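Local coordinates for Hen1 (Anabaena variabilis, PDB 3JWH), which probably catalyses S-adenosylmethionine-dependent 2'-O-methylation of the 3'-terminal nucleotide of RNA through its methyltransferase domain, at residues Q15-G20 / V108-E113; Q87-A92 / D97-G102; F130-I135 / F182-Q187. One frame throughout, in Å; residues are numbered along the deposited sequence.

Overall arrangement
A single class I methyltransferase fold, with strand order 3-2-1-4-5-7-6, carries all three contacts on its central sheet. Contact 2 is nested along the chain inside the loop closed by contact 1, and contact 3 follows both. Contacts 1 and 2 lie at the ends of strands 105-109 and 86-90, their centres about 20 Å apart, and each touches S-adenosyl-L-homocysteine, the first at its amino acid end and the second at its adenine. Contact 3, centred about 18 Å from each, ties the end of helix 117-131 to the edge strand 184-188. It touches contact 2 through Phe130 and Ala131. Two contacts line the cofactor pocket while the third joins outlying parts of the same sheet.

Contact 1 (Q15-G20 / V108-E113). With SAH (S-adenosyl-L-homocysteine), chain C.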
loop_
_atom_site.group_PDB
_atom_site.type_symbol
_atom_site.label_atom_id
_atom_site.label_comp_id
_atom_site.label_asym_id
_atom_site.label_seq_id
_atom_site.Cartn_x
_atom_site.Cartn_y
_atom_site.Cartn_z
ATOM N N GLN A 15 0.706 -5.208 12.884
ATOM C CA GLN A 15 0.246 -3.993 13.531
ATOM C C GLN A 15 1.317 -2.928 13.371
ATOM O O GLN A 15 1.021 -1.738 13.337
ATOM C CB GLN A 15 -0.031 -4.242 15.014
ATOM C CG GLN A 15 -0.518 -3.010 15.764
ATOM C CD GLN A 15 -1.812 -2.453 15.193
ATOM O OE1 GLN A 15 -2.806 -3.169 15.065
ATOM N NE2 GLN A 15 -1.805 -1.172 14.851
ATOM N N GLN A 16 2.569 -3.355 13.276
ATOM C CA GLN A 16 3.644 -2.395 13.099
ATOM C C GLN A 16 3.575 -1.815 11.703
ATOM O O GLN A 16 3.824 -0.630 11.498
ATOM C CB GLN A 16 5.002 -3.053 13.298
ATOM C CG GLN A 16 5.480 -3.026 14.724
ATOM C CD GLN A 16 6.935 -3.419 14.840
ATOM O OE1 GLN A 16 7.512 -3.376 15.923
ATOM N NE2 GLN A 16 7.538 -3.806 13.718
ATOM N N ARG A 17 3.242 -2.666 10.742
ATOM C CA ARG A 17 3.141 -2.228 9.363
ATOM C C ARG A 17 2.001 -1.230 9.232
ATOM O O ARG A 17 2.189 -0.128 8.725
ATOM C CB ARG A 17 2.911 -3.421 8.433
ATOM C CG ARG A 17 3.217 -3.095 6.978
ATOM C CD ARG A 17 3.067 -4.296 6.065
ATOM N NE ARG A 17 3.910 -5.413 6.467
ATOM C CZ ARG A 17 3.494 -6.435 7.208
ATOM N NH1 ARG A 17 2.238 -6.486 7.625
ATOM N NH2 ARG A 17 4.340 -7.402 7.541
ATOM N N MET A 18 0.822 -1.609 9.714
ATOM C CA MET A 18 -0.320 -0.720 9.632
ATOM C C MET A 18 -0.057 0.641 10.269
ATOM O O MET A 18 -0.375 1.677 9.677
ATOM C CB MET A 18 -1.549 -1.366 10.261
ATOM C CG MET A 18 -2.708 -1.501 9.281
ATOM S SD MET A 18 -2.381 -2.681 7.968
ATOM C CE MET A 18 -2.960 -4.168 8.757
ATOM N N ASN A 19 0.520 0.648 11.467
ATOM C CA ASN A 19 0.827 1.910 12.146
ATOM C C ASN A 19 1.782 2.730 11.290
ATOM O O ASN A 19 1.665 3.952 11.190
ATOM C CB ASN A 19 1.487 1.644 13.504
ATOM C CG ASN A 19 0.490 1.232 14.574
ATOM O OD1 ASN A 19 -0.337 2.036 15.011
ATOM N ND2 ASN A 19 0.566 -0.025 15.001
ATOM N N GLY A 20 2.739 2.042 10.687
ATOM C CA GLY A 20 3.701 2.721 9.841
ATOM C C GLY A 20 3.055 3.356 8.626
ATOM O O GLY A 20 3.444 4.442 8.220
ATOM N N VAL A 108 0.099 0.307 -1.434
ATOM C CA VAL A 108 0.313 -0.991 -2.061
ATOM C C VAL A 108 1.065 -1.764 -0.962
ATOM O O VAL A 108 2.300 -1.741 -0.900
ATOM C CB VAL A 108 1.209 -0.841 -3.324
ATOM C CG1 VAL A 108 1.150 -2.088 -4.149
ATOM C CG2 VAL A 108 0.793 0.393 -4.132
ATOM N N ILE A 109 0.312 -2.441 -0.105
ATOM C CA ILE A 109 0.864 -3.158 1.038
ATOM C C ILE A 109 1.049 -4.647 0.844
ATOM O O ILE A 109 0.078 -5.392 0.691
ATOM C CB ILE A 109 -0.024 -2.949 2.265
ATOM C CG1 ILE A 109 -0.405 -1.477 2.364
ATOM C CG2 ILE A 109 0.718 -3.371 3.542
ATOM C CD1 ILE A 109 0.783 -0.518 2.443
ATOM N N GLU A 110 2.306 -5.076 0.856
ATOM C CA GLU A 110 2.623 -6.485 0.680
ATOM C C GLU A 110 1.952 -7.003 -0.592
ATOM O O GLU A 110 1.289 -8.049 -0.590
ATOM C CB GLU A 110 2.146 -7.283 1.898
ATOM C CG GLU A 110 2.602 -6.686 3.250
ATOM C CD GLU A 110 4.131 -6.596 3.405
ATOM O OE1 GLU A 110 4.805 -7.651 3.438
ATOM O OE2 GLU A 110 4.658 -5.469 3.499
ATOM N N VAL A 111 2.131 -6.262 -1.680
ATOM C CA VAL A 111 1.548 -6.636 -2.956
ATOM C C VAL A 111 2.576 -6.944 -4.033
ATOM O O VAL A 111 2.445 -7.946 -4.724
ATOM C CB VAL A 111 0.593 -5.527 -3.491
ATOM C CG1 VAL A 111 0.206 -5.808 -4.930
ATOM C CG2 VAL A 111 -0.661 -5.473 -2.649
ATOM N N ILE A 112 3.597 -6.097 -4.173
ATOM C CA ILE A 112 4.604 -6.282 -5.228
ATOM C C ILE A 112 5.275 -7.648 -5.339
ATOM O O ILE A 112 5.546 -8.123 -6.441
ATOM C CB ILE A 112 5.728 -5.197 -5.165
ATOM C CG1 ILE A 112 6.425 -5.214 -3.801
ATOM C CG2 ILE A 112 5.141 -3.828 -5.440
ATOM C CD1 ILE A 112 7.587 -4.245 -3.710
ATOM N N GLU A 113 5.543 -8.281 -4.210
ATOM C CA GLU A 113 6.185 -9.589 -4.219
ATOM C C GLU A 113 5.372 -10.648 -4.976
ATOM O O GLU A 113 5.944 -11.587 -5.532
ATOM C CB GLU A 113 6.430 -10.055 -2.779
ATOM C CG GLU A 113 5.182 -10.039 -1.914
ATOM C CD GLU A 113 5.078 -8.804 -1.024
ATOM O OE1 GLU A 113 5.338 -7.668 -1.501
ATOM O OE2 GLU A 113 4.720 -8.981 0.165
HETATM N N SAH C . -2.641 -5.763 1.549
HETATM C CA SAH C . -3.320 -6.842 2.282
HETATM C CB SAH C . -2.681 -8.183 1.916
HETATM C CG SAH C . -2.749 -8.412 0.406
HETATM S SD SAH C . -1.952 -9.963 -0.155
HETATM C C SAH C . -3.166 -6.617 3.787
HETATM O O SAH C . -2.207 -7.194 4.343
HETATM O OXT SAH C . -4.009 -5.878 4.344
HETATM C "C5'" SAH C . -1.911 -9.577 -1.942
HETATM C "C4'" SAH C . -3.257 -9.030 -2.422
HETATM O "O4'" SAH C . -3.093 -8.503 -3.750
HETATM C "C3'" SAH C . -4.290 -10.157 -2.507
HETATM O "O3'" SAH C . -5.581 -9.664 -2.141
HETATM C "C2'" SAH C . -4.249 -10.494 -3.998
HETATM O "O2'" SAH C . -5.505 -11.057 -4.387
HETATM C "C1'" SAH C . -4.136 -9.075 -4.553
HETATM N N9 SAH C . -3.713 -9.064 -5.970
HETATM C C8 SAH C . -2.712 -9.771 -6.489
HETATM N N7 SAH C . -2.593 -9.488 -7.784
HETATM C C5 SAH C . -3.525 -8.594 -8.095
HETATM C C6 SAH C . -3.888 -7.940 -9.262
HETATM N N6 SAH C . -3.238 -8.180 -10.399
HETATM N N1 SAH C . -4.907 -7.078 -9.232
HETATM C C2 SAH C . -5.570 -6.842 -8.108
HETATM N N3 SAH C . -5.253 -7.447 -6.980
HETATM C C4 SAH C . -4.242 -8.324 -6.936
HETATM O O HOH W 1 6.791 -7.661 5.703
#
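Arg17, on helix 13-27, and Glu110, just past the end of strand 105-109, reach for each other from facing sides and meet in a salt bridge, with NE of Arg17 3.1 Å from OE2 of Glu110. The arginine leaves its helix with CG anti to the backbone N (chi1 -163°) and runs straight until it bends at chi3, which turns the NE side of the guanidinium to the glutamate. Glu110 is folded more compactly: CG, set beside the backbone N (chi1 -50°), lies over one face of the guanidinium, and a bend at chi2 turns the carboxylate back to NE. The two planes lie 39° apart, so the pair is not a flat side-on one. A water completes the pairing, accepting from NH2 of Arg17 at 3.1 Å and donating to OE1 of Glu110 at 3.0 Å. Asn14 OD1 holds NH1 of the arginine.

Next to this polar junction the aliphatic part of Arg17 runs alongside Ile109, the two pointing contrary ways, with CD of Arg17 3.6 Å from CG2 of Ile109. The bound S-adenosyl-L-homocysteine donates from its N to Ile109 O at 2.9 Å. Chemically, OE2 is shared between Arg17 NE and Thr139 OG1 of strand 135-141 and OE1 is bridged by water, so Glu110 ties the helix to the sheet beside the carbonyl that serves the cofactor's amino group.

Contact 2 (Q87-A92 / D97-G102); sequences QLIQGA and DKRFHG. With SAH (S-adenosyl-L-homocysteine), chain C.
Ile89 and Arg99 face each other across the contact, the methyl of one lying over the flat end of the other. CG2 of Ile89 sits 3.3 Å above one face of the guanidinium, displaced toward its rim, and CD1 of the same residue runs beside the arginine's methylene chain, 3.9 Å from CD of Arg99. A bend at chi3 (-64°) swings the guanidinium into this position.

While the face packs on carbon, the edge is occupied by polar groups. A side-on salt bridge within the 97-102 turn presents the guanidinium to Ile89: NH2 of Arg99 reaches OD2 of Asp97 at 2.6 Å through the syn lone pair, and NE of Arg99 meets OD1 of Asp97 in an almost straight bond of 3.0 Å. OD1 also accepts from the backbone N of Arg99, closing an Asx turn, so the aspartate holds both ends of the arginine and fixes the rotation of its planar group. Elsewhere on the edge a water accepts from NH1 of Arg99 and donates to the backbone O of Gln90.

The ring of Phe100 has Asp97 CB over its centre and Ala92 O at its edge, 4.2 Å from CZ of Phe100. On the cofactor side, Ala92 CA is 3.3 Å from N1 of the adenine and Gly91 O equally close to its C2, while Leu93 N, the next residue, is hydrogen-bonded to the ligand. A turn folded back against the end of a parallel strand, whose following loop lines the adenine pocket, fits the Rossmann-like fold of class I methyltransferases.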
loop_
_atom_site.group_PDB
_atom_site.type_symbol
_atom_site.label_atom_id
_atom_site.label_comp_id
_atom_site.label_asym_id
_atom_site.label_seq_id
_atom_site.Cartn_x
_atom_site.Cartn_y
_atom_site.Cartn_z
ATOM N N GLN A 87 -15.657 2.163 -0.045
ATOM C CA GLN A 87 -15.991 1.685 -1.375
ATOM C C GLN A 87 -15.090 0.484 -1.665
ATOM O O GLN A 87 -13.880 0.547 -1.464
ATOM C CB GLN A 87 -15.746 2.796 -2.401
ATOM C CG GLN A 87 -16.494 2.661 -3.706
ATOM C CD GLN A 87 -16.007 3.657 -4.753
ATOM O OE1 GLN A 87 -15.798 4.842 -4.458
ATOM N NE2 GLN A 87 -15.837 3.188 -5.981
ATOM N N LEU A 88 -15.696 -0.608 -2.121
ATOM C CA LEU A 88 -14.994 -1.844 -2.463
ATOM C C LEU A 88 -15.135 -2.101 -3.965
ATOM O O LEU A 88 -16.234 -2.082 -4.503
ATOM C CB LEU A 88 -15.590 -3.008 -1.675
ATOM C CG LEU A 88 -14.775 -3.570 -0.507
ATOM C CD1 LEU A 88 -14.130 -2.469 0.292
ATOM C CD2 LEU A 88 -15.674 -4.399 0.355
ATOM N N ILE A 89 -14.017 -2.347 -4.631
ATOM C CA ILE A 89 -14.021 -2.562 -6.070
ATOM C C ILE A 89 -13.239 -3.804 -6.504
ATOM O O ILE A 89 -12.092 -4.000 -6.087
ATOM C CB ILE A 89 -13.384 -1.360 -6.787
ATOM C CG1 ILE A 89 -14.226 -0.106 -6.582
ATOM C CG2 ILE A 89 -13.208 -1.672 -8.261
ATOM C CD1 ILE A 89 -13.510 1.158 -7.019
ATOM N N GLN A 90 -13.859 -4.643 -7.339
ATOM C CA GLN A 90 -13.162 -5.807 -7.852
ATOM C C GLN A 90 -12.494 -5.338 -9.139
ATOM O O GLN A 90 -13.109 -4.634 -9.952
ATOM C CB GLN A 90 -14.115 -6.976 -8.150
ATOM C CG GLN A 90 -13.394 -8.290 -8.516
ATOM C CD GLN A 90 -12.809 -8.307 -9.931
ATOM O OE1 GLN A 90 -11.860 -9.050 -10.215
ATOM N NE2 GLN A 90 -13.384 -7.506 -10.826
ATOM N N GLY A 91 -11.230 -5.702 -9.305
ATOM C CA GLY A 91 -10.505 -5.313 -10.500
ATOM C C GLY A 91 -9.032 -5.658 -10.406
ATOM O O GLY A 91 -8.489 -5.762 -9.311
ATOM N N ALA A 92 -8.395 -5.851 -11.553
ATOM C CA ALA A 92 -6.975 -6.158 -11.616
ATOM C C ALA A 92 -6.190 -4.852 -11.509
ATOM O O ALA A 92 -6.647 -3.805 -11.963
ATOM C CB ALA A 92 -6.662 -6.852 -12.915
ATOM N N ASP A 97 -8.006 1.732 -14.684
ATOM C CA ASP A 97 -9.380 1.952 -14.254
ATOM C C ASP A 97 -9.577 3.422 -13.910
ATOM O O ASP A 97 -8.843 3.974 -13.086
ATOM C CB ASP A 97 -9.672 1.091 -13.022
ATOM C CG ASP A 97 -11.141 0.953 -12.744
ATOM O OD1 ASP A 97 -11.859 1.973 -12.793
ATOM O OD2 ASP A 97 -11.587 -0.180 -12.455
ATOM N N LYS A 98 -10.573 4.048 -14.531
ATOM C CA LYS A 98 -10.844 5.459 -14.297
ATOM C C LYS A 98 -11.236 5.733 -12.848
ATOM O O LYS A 98 -11.206 6.875 -12.405
ATOM C CB LYS A 98 -11.946 5.956 -15.250
ATOM C CG LYS A 98 -11.664 5.644 -16.724
ATOM C CD LYS A 98 -10.335 6.230 -17.218
ATOM C CE LYS A 98 -10.402 7.749 -17.380
ATOM N NZ LYS A 98 -9.127 8.322 -17.909
ATOM N N ARG A 99 -11.607 4.689 -12.116
ATOM C CA ARG A 99 -11.975 4.843 -10.709
ATOM C C ARG A 99 -10.744 4.978 -9.789
ATOM O O ARG A 99 -10.888 5.178 -8.578
ATOM C CB ARG A 99 -12.823 3.656 -10.252
ATOM C CG ARG A 99 -14.219 3.616 -10.833
ATOM C CD ARG A 99 -14.900 2.292 -10.516
ATOM N NE ARG A 99 -14.214 1.163 -11.143
ATOM C CZ ARG A 99 -14.620 -0.103 -11.064
ATOM N NH1 ARG A 99 -15.718 -0.416 -10.385
ATOM N NH2 ARG A 99 -13.917 -1.059 -11.653
ATOM N N PHE A 100 -9.550 4.872 -10.366
ATOM C CA PHE A 100 -8.302 4.994 -9.612
ATOM C C PHE A 100 -7.819 6.454 -9.546
ATOM O O PHE A 100 -6.793 6.740 -8.933
ATOM C CB PHE A 100 -7.191 4.166 -10.261
ATOM C CG PHE A 100 -7.404 2.676 -10.222
ATOM C CD1 PHE A 100 -8.490 2.111 -9.569
ATOM C CD2 PHE A 100 -6.493 1.836 -10.858
ATOM C CE1 PHE A 100 -8.674 0.722 -9.549
ATOM C CE2 PHE A 100 -6.659 0.446 -10.849
ATOM C CZ PHE A 100 -7.749 -0.114 -10.195
ATOM N N HIS A 101 -8.548 7.374 -10.176
ATOM C CA HIS A 101 -8.161 8.793 -10.196
ATOM C C HIS A 101 -8.650 9.632 -9.026
ATOM O O HIS A 101 -9.606 9.282 -8.334
ATOM C CB HIS A 101 -8.693 9.497 -11.461
ATOM C CG HIS A 101 -8.054 9.055 -12.738
ATOM N ND1 HIS A 101 -6.694 9.108 -12.948
ATOM C CD2 HIS A 101 -8.598 8.611 -13.900
ATOM C CE1 HIS A 101 -6.425 8.719 -14.183
ATOM N NE2 HIS A 101 -7.563 8.412 -14.783
ATOM N N GLY A 102 -7.988 10.770 -8.847
ATOM C CA GLY A 102 -8.382 11.723 -7.834
ATOM C C GLY A 102 -8.096 11.502 -6.371
ATOM O O GLY A 102 -8.600 12.278 -5.560
HETATM N N SAH C . -2.641 -5.763 1.549
HETATM C CA SAH C . -3.320 -6.842 2.282
HETATM C CB SAH C . -2.681 -8.183 1.916
HETATM C CG SAH C . -2.749 -8.412 0.406
HETATM S SD SAH C . -1.952 -9.963 -0.155
HETATM C C SAH C . -3.166 -6.617 3.787
HETATM O O SAH C . -2.207 -7.194 4.343
HETATM O OXT SAH C . -4.009 -5.878 4.344
HETATM C "C5'" SAH C . -1.911 -9.577 -1.942
HETATM C "C4'" SAH C . -3.257 -9.030 -2.422
HETATM O "O4'" SAH C . -3.093 -8.503 -3.750
HETATM C "C3'" SAH C . -4.290 -10.157 -2.507
HETATM O "O3'" SAH C . -5.581 -9.664 -2.141
HETATM C "C2'" SAH C . -4.249 -10.494 -3.998
HETATM O "O2'" SAH C . -5.505 -11.057 -4.387
HETATM C "C1'" SAH C . -4.136 -9.075 -4.553
HETATM N N9 SAH C . -3.713 -9.064 -5.970
HETATM C C8 SAH C . -2.712 -9.771 -6.489
HETATM N N7 SAH C . -2.593 -9.488 -7.784
HETATM C C5 SAH C . -3.525 -8.594 -8.095
HETATM C C6 SAH C . -3.888 -7.940 -9.262
HETATM N N6 SAH C . -3.238 -8.180 -10.399
HETATM N N1 SAH C . -4.907 -7.078 -9.232
HETATM C C2 SAH C . -5.570 -6.842 -8.108
HETATM N N3 SAH C . -5.253 -7.447 -6.980
HETATM C C4 SAH C . -4.242 -8.324 -6.936
HETATM O O HOH W 2 -15.830 -3.669 -10.658
#

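Contact 3 (F130-I135 / F182-Q187)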
loop_
_atom_site.group_PDB
_atom_site.type_symbol
_atom_site.label_atom_id
_atom_site.label_comp_id
_atom_site.label_asym_id
_atom_site.label_seq_id
_atom_site.Cartn_x
_atom_site.Cartn_y
_atom_site.Cartn_z
ATOM N N PHE A 130 -0.748 6.549 -14.907
ATOM C CA PHE A 130 -2.188 6.705 -15.038
ATOM C C PHE A 130 -2.833 7.416 -13.833
ATOM O O PHE A 130 -3.274 8.563 -13.944
ATOM C CB PHE A 130 -2.832 5.328 -15.247
ATOM C CG PHE A 130 -4.298 5.385 -15.551
ATOM C CD1 PHE A 130 -4.750 5.955 -16.743
ATOM C CD2 PHE A 130 -5.231 4.892 -14.648
ATOM C CE1 PHE A 130 -6.116 6.034 -17.032
ATOM C CE2 PHE A 130 -6.600 4.966 -14.924
ATOM C CZ PHE A 130 -7.043 5.541 -16.124
ATOM N N ALA A 131 -2.906 6.739 -12.683
ATOM C CA ALA A 131 -3.515 7.344 -11.496
ATOM C C ALA A 131 -2.704 8.561 -11.061
ATOM O O ALA A 131 -3.229 9.659 -10.899
ATOM C CB ALA A 131 -3.585 6.321 -10.364
ATOM N N GLN A 132 -1.405 8.343 -10.897
ATOM C CA GLN A 132 -0.471 9.374 -10.501
ATOM C C GLN A 132 -0.894 10.157 -9.265
ATOM O O GLN A 132 -0.976 11.375 -9.302
ATOM C CB GLN A 132 -0.231 10.334 -11.670
ATOM C CG GLN A 132 1.099 11.062 -11.630
ATOM C CD GLN A 132 1.466 11.694 -12.972
ATOM O OE1 GLN A 132 1.165 11.147 -14.031
ATOM N NE2 GLN A 132 2.139 12.824 -12.927
ATOM N N PRO A 133 -1.173 9.466 -8.141
ATOM C CA PRO A 133 -1.562 10.233 -6.963
ATOM C C PRO A 133 -0.360 11.014 -6.388
ATOM O O PRO A 133 0.784 10.762 -6.752
ATOM C CB PRO A 133 -2.100 9.156 -5.998
ATOM C CG PRO A 133 -1.345 7.926 -6.395
ATOM C CD PRO A 133 -1.246 8.010 -7.903
ATOM N N LYS A 134 -0.633 11.975 -5.521
ATOM C CA LYS A 134 0.436 12.754 -4.910
ATOM C C LYS A 134 1.346 11.854 -4.062
ATOM O O LYS A 134 2.570 11.986 -4.096
ATOM C CB LYS A 134 -0.155 13.845 -4.021
ATOM C CG LYS A 134 0.887 14.820 -3.478
ATOM C CD LYS A 134 0.261 15.922 -2.631
ATOM C CE LYS A 134 1.289 17.000 -2.297
ATOM N NZ LYS A 134 0.670 18.177 -1.606
ATOM N N ILE A 135 0.737 10.929 -3.333
ATOM C CA ILE A 135 1.477 10.023 -2.455
ATOM C C ILE A 135 1.259 8.563 -2.802
ATOM O O ILE A 135 0.146 8.171 -3.123
ATOM C CB ILE A 135 1.034 10.195 -0.970
ATOM C CG1 ILE A 135 1.257 11.629 -0.512
ATOM C CG2 ILE A 135 1.764 9.200 -0.073
ATOM C CD1 ILE A 135 2.656 12.108 -0.741
ATOM N N PHE A 182 9.317 7.909 -13.544
ATOM C CA PHE A 182 8.136 8.665 -13.173
ATOM C C PHE A 182 8.429 9.925 -12.357
ATOM O O PHE A 182 9.481 10.042 -11.739
ATOM C CB PHE A 182 7.199 7.718 -12.435
ATOM C CG PHE A 182 6.886 6.478 -13.220
ATOM C CD1 PHE A 182 5.985 6.519 -14.282
ATOM C CD2 PHE A 182 7.537 5.273 -12.936
ATOM C CE1 PHE A 182 5.736 5.388 -15.045
ATOM C CE2 PHE A 182 7.294 4.141 -13.694
ATOM C CZ PHE A 182 6.393 4.190 -14.750
ATOM N N ALA A 183 7.491 10.868 -12.359
ATOM C CA ALA A 183 7.672 12.137 -11.644
ATOM C C ALA A 183 7.547 12.020 -10.121
ATOM O O ALA A 183 6.714 12.682 -9.499
ATOM C CB ALA A 183 6.676 13.194 -12.185
ATOM N N TYR A 184 8.379 11.180 -9.522
ATOM C CA TYR A 184 8.344 10.991 -8.075
ATOM C C TYR A 184 9.730 10.964 -7.463
ATOM O O TYR A 184 10.720 10.714 -8.141
ATOM C CB TYR A 184 7.670 9.660 -7.700
ATOM C CG TYR A 184 6.192 9.610 -7.927
ATOM C CD1 TYR A 184 5.669 9.393 -9.203
ATOM C CD2 TYR A 184 5.303 9.825 -6.873
ATOM C CE1 TYR A 184 4.298 9.398 -9.421
ATOM C CE2 TYR A 184 3.936 9.832 -7.089
ATOM C CZ TYR A 184 3.436 9.618 -8.364
ATOM O OH TYR A 184 2.066 9.624 -8.575
ATOM N N ASN A 185 9.772 11.222 -6.165
ATOM C CA ASN A 185 10.997 11.148 -5.394
ATOM C C ASN A 185 10.611 10.155 -4.286
ATOM O O ASN A 185 9.437 10.052 -3.899
ATOM C CB ASN A 185 11.381 12.522 -4.859
ATOM C CG ASN A 185 11.842 13.463 -5.960
ATOM O OD1 ASN A 185 11.502 14.640 -5.963
ATOM N ND2 ASN A 185 12.618 12.946 -6.904
ATOM N N VAL A 186 11.581 9.392 -3.804
ATOM C CA VAL A 186 11.292 8.372 -2.814
ATOM C C VAL A 186 12.088 8.505 -1.515
ATOM O O VAL A 186 13.214 8.999 -1.510
ATOM C CB VAL A 186 11.561 6.979 -3.434
ATOM C CG1 VAL A 186 13.068 6.771 -3.605
ATOM C CG2 VAL A 186 10.936 5.890 -2.598
ATOM N N GLN A 187 11.480 8.070 -0.420
ATOM C CA GLN A 187 12.117 8.078 0.892
ATOM C C GLN A 187 11.897 6.689 1.477
ATOM O O GLN A 187 10.798 6.141 1.394
ATOM C CB GLN A 187 11.475 9.119 1.816
ATOM C CG GLN A 187 12.035 10.523 1.680
ATOM C CD GLN A 187 13.518 10.583 1.988
ATOM O OE1 GLN A 187 13.961 10.144 3.057
ATOM N NE2 GLN A 187 14.300 11.128 1.054
#
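The hydroxyl of Tyr184 donates a short hydrogen bond to the backbone of the facing segment, OH of Tyr184 lying 2.5 Å from O of Pro133. It arrives in the carbonyl plane, on a lone pair, with a C=O...donor angle of 142°. The acceptor also lies near the plane of the tyrosine ring, at its edge, with CE2 of Tyr184 3.3 Å from Pro133 O, while the proline and tyrosine side chains cross at about a right angle.

The phenol reaches this point because CG of Tyr184 lies beside its backbone N (chi1 -71°), so that the ring lies across to residues 132-134. There the hydroxyl also packs on carbon: CG of Gln132 approaches to 3.5 Å from OH of Tyr184, and CD of Pro133 is 3.7 Å from the same oxygen. Gln132 takes positive phi (51°) as the chain leaves helix 117-131, a turn after which Pro133 offers its carbonyl. On the other segment, Ala183 centres an inverse gamma turn, in which Tyr184 N bonds to Phe182 O at 2.7 Å just as the strand begins.

Tyr184 also meets His209 and Phe128 edge-to-face. Strand 202-209 lies between strands 135-141 and 184-188, antiparallel to both, and the backbone of Lys134 pairs with His209, so the tyrosine spans this intervening strand to join the exit of helix 117-131 to the edge strand.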